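Side-chain contact in 33-36 kDa outer membrane protein (Acinetobacter baumannii, PDB 6GIE), which probably forms a beta-barrel channel through the bacterial outer membrane and may be associated with carbapenem susceptibility: residues 64-67 and 68-72. Sequence-based numbering, arbitrary orientation.
Sequences AEAA and FLNQA
The carboxylate of E65 lies beside the root of the F68 side chain, OE1 coming to 3.9 Å from F68 CB, and its plane stands nearly upright to the phenyl ring, the two turned 81° apart. The E65 chain bends at chi2 (-64°), which folds the acid back along the first turn of the helix that E65 precedes as N-cap. From there E65 OE1 receives a hydrogen bond from a water at 3.0 Å, and that water in turn accepts the N-H of F68, so the cap serves this amide through a solvent molecule. K196 of strand 190-200 forms a salt bridge with E65 OE1 and a cation-pi contact with F68, whose ring is swung off the 64-67 backbone because CG is anti to the backbone N (chi1 -176°). One residue further on, L69 lays its CG against the carbonyl oxygen of E65 at 3.4 Å, the same oxygen that takes the L69 N-H in a nearly straight bond of 3.0 Å. This single helical turn, 66-69, sits inside the porin barrel and closes with a Schellman motif: Q71, at positive phi, is its C' residue, A72 N donates to A67 O and Q71 N to F68 O. The reversal carries the methyl of A72 back over A67, CB to CB 4.3 Å, while V56 of strand 55-57 touches A72 as well. N70 N bonds to A66 O at 2.9 Å; its side-chain ND2 donates to the backbone oxygen of D57, tying the end of the helix to strand 55-57.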
ATOM      1  N   ALA A  64      -5.079  -6.742  -8.464  1.00 14.98           N
ATOM      2  CA  ALA A  64      -4.295  -5.781  -7.661  1.00 14.83           C
ATOM      3  C   ALA A  64      -3.618  -6.401  -6.414  1.00 19.41           C
ATOM      4  O   ALA A  64      -2.586  -5.879  -5.978  1.00 20.23           O
ATOM      5  CB  ALA A  64      -5.125  -4.567  -7.250  1.00 14.75           C
ATOM      6  N   GLU A  65      -4.211  -7.476  -5.850  1.00 15.31           N
ATOM      7  CA  GLU A  65      -3.791  -8.010  -4.581  1.00 17.47           C
ATOM      8  C   GLU A  65      -3.126  -9.370  -4.724  1.00 15.96           C
ATOM      9  O   GLU A  65      -3.064 -10.122  -3.782  1.00 13.62           O
ATOM     10  CB  GLU A  65      -5.002  -8.166  -3.618  1.00 15.41           C
ATOM     11  CG  GLU A  65      -5.581  -6.844  -3.163  1.00 16.77           C
ATOM     12  CD  GLU A  65      -4.646  -5.971  -2.318  1.00 20.66           C
ATOM     13  OE1 GLU A  65      -3.663  -6.459  -1.709  1.00 30.74           O
ATOM     14  OE2 GLU A  65      -4.857  -4.732  -2.309  1.00 31.17           O
ATOM     15  N   ALA A  66      -2.634  -9.683  -5.908  1.00 18.64           N
ATOM     16  CA  ALA A  66      -2.080 -11.010  -6.187  1.00 17.09           C
ATOM     17  C   ALA A  66      -0.857 -11.298  -5.333  1.00 16.69           C
ATOM     18  O   ALA A  66      -0.665 -12.488  -4.943  1.00 14.54           O
ATOM     19  CB  ALA A  66      -1.723 -11.135  -7.678  1.00 18.28           C
ATOM     20  N   ALA A  67      -0.049 -10.262  -5.018  1.00 14.52           N
ATOM     21  CA  ALA A  67       1.210 -10.516  -4.223  1.00 18.03           C
ATOM     22  C   ALA A  67       0.823 -10.959  -2.802  1.00 17.21           C
ATOM     23  O   ALA A  67       1.321 -11.996  -2.244  1.00 16.91           O
ATOM     24  CB  ALA A  67       2.144  -9.304  -4.161  1.00 15.21           C
ATOM     25  N   PHE A  68      -0.038 -10.157  -2.201  1.00 15.81           N
ATOM     26  CA  PHE A  68      -0.637 -10.547  -0.906  1.00 18.14           C
ATOM     27  C   PHE A  68      -1.324 -11.935  -0.896  1.00 16.47           C
ATOM     28  O   PHE A  68      -1.046 -12.814  -0.025  1.00 15.54           O
ATOM     29  CB  PHE A  68      -1.613  -9.507  -0.424  1.00 18.11           C
ATOM     30  CG  PHE A  68      -2.168  -9.820   0.927  1.00 16.56           C
ATOM     31  CD1 PHE A  68      -1.403  -9.617   2.068  1.00 19.44           C
ATOM     32  CD2 PHE A  68      -3.428 -10.309   1.057  1.00 15.76           C
ATOM     33  CE1 PHE A  68      -1.932  -9.942   3.338  1.00 22.79           C
ATOM     34  CE2 PHE A  68      -3.988 -10.614   2.324  1.00 15.57           C
ATOM     35  CZ  PHE A  68      -3.233 -10.442   3.453  1.00 17.60           C
ATOM     36  N   LEU A  69      -2.138 -12.191  -1.883  1.00 14.54           N
ATOM     37  CA  LEU A  69      -2.794 -13.482  -1.932  1.00 17.53           C
ATOM     38  C   LEU A  69      -1.833 -14.642  -2.171  1.00 19.30           C
ATOM     39  O   LEU A  69      -2.120 -15.752  -1.783  1.00 20.04           O
ATOM     40  CB  LEU A  69      -3.915 -13.511  -2.960  1.00 19.00           C
ATOM     41  CG  LEU A  69      -5.121 -12.561  -2.695  1.00 19.08           C
ATOM     42  CD1 LEU A  69      -6.037 -12.470  -3.880  1.00 18.54           C
ATOM     43  CD2 LEU A  69      -5.901 -13.061  -1.494  1.00 20.60           C
ATOM     44  N   ASN A  70      -0.701 -14.478  -2.833  1.00 21.91           N
ATOM     45  CA  ASN A  70       0.142 -15.602  -2.724  1.00 24.86           C
ATOM     46  C   ASN A  70       1.320 -15.473  -1.724  1.00 22.28           C
ATOM     47  O   ASN A  70       2.220 -16.250  -1.746  1.00 21.43           O
ATOM     48  CB  ASN A  70       0.340 -16.481  -4.000  1.00 35.64           C
ATOM     49  CG  ASN A  70       0.362 -15.767  -5.341  1.00 26.25           C
ATOM     50  OD1 ASN A  70       1.213 -16.134  -6.082  1.00 27.66           O
ATOM     51  ND2 ASN A  70      -0.698 -14.992  -5.758  1.00 22.19           N
ATOM     52  N   GLN A  71       1.205 -14.521  -0.792  1.00 23.44           N
ATOM     53  CA  GLN A  71       2.169 -14.351   0.290  1.00 26.27           C
ATOM     54  C   GLN A  71       3.534 -14.274  -0.329  1.00 20.26           C
ATOM     55  O   GLN A  71       4.439 -14.997   0.040  1.00 18.39           O
ATOM     56  CB  GLN A  71       2.042 -15.510   1.303  1.00 28.98           C
ATOM     57  CG  GLN A  71       0.649 -15.431   1.937  1.00 34.79           C
ATOM     58  CD  GLN A  71       0.249 -16.681   2.692  1.00 56.02           C
ATOM     59  OE1 GLN A  71       0.857 -17.015   3.690  1.00 48.88           O
ATOM     60  NE2 GLN A  71      -0.802 -17.358   2.226  1.00 71.31           N
ATOM     61  N   ALA A  72       3.675 -13.365  -1.285  1.00 17.55           N
ATOM     62  CA  ALA A  72       4.906 -13.276  -2.061  1.00 17.21           C
ATOM     63  C   ALA A  72       5.902 -12.362  -1.354  1.00 17.02           C
ATOM     64  O   ALA A  72       5.772 -11.120  -1.334  1.00 15.02           O
ATOM     65  CB  ALA A  72       4.585 -12.744  -3.423  1.00 18.37           C
TER
HETATM   66  O   HOH W   1      -0.982  -7.260  -2.850  1.00 19.40           O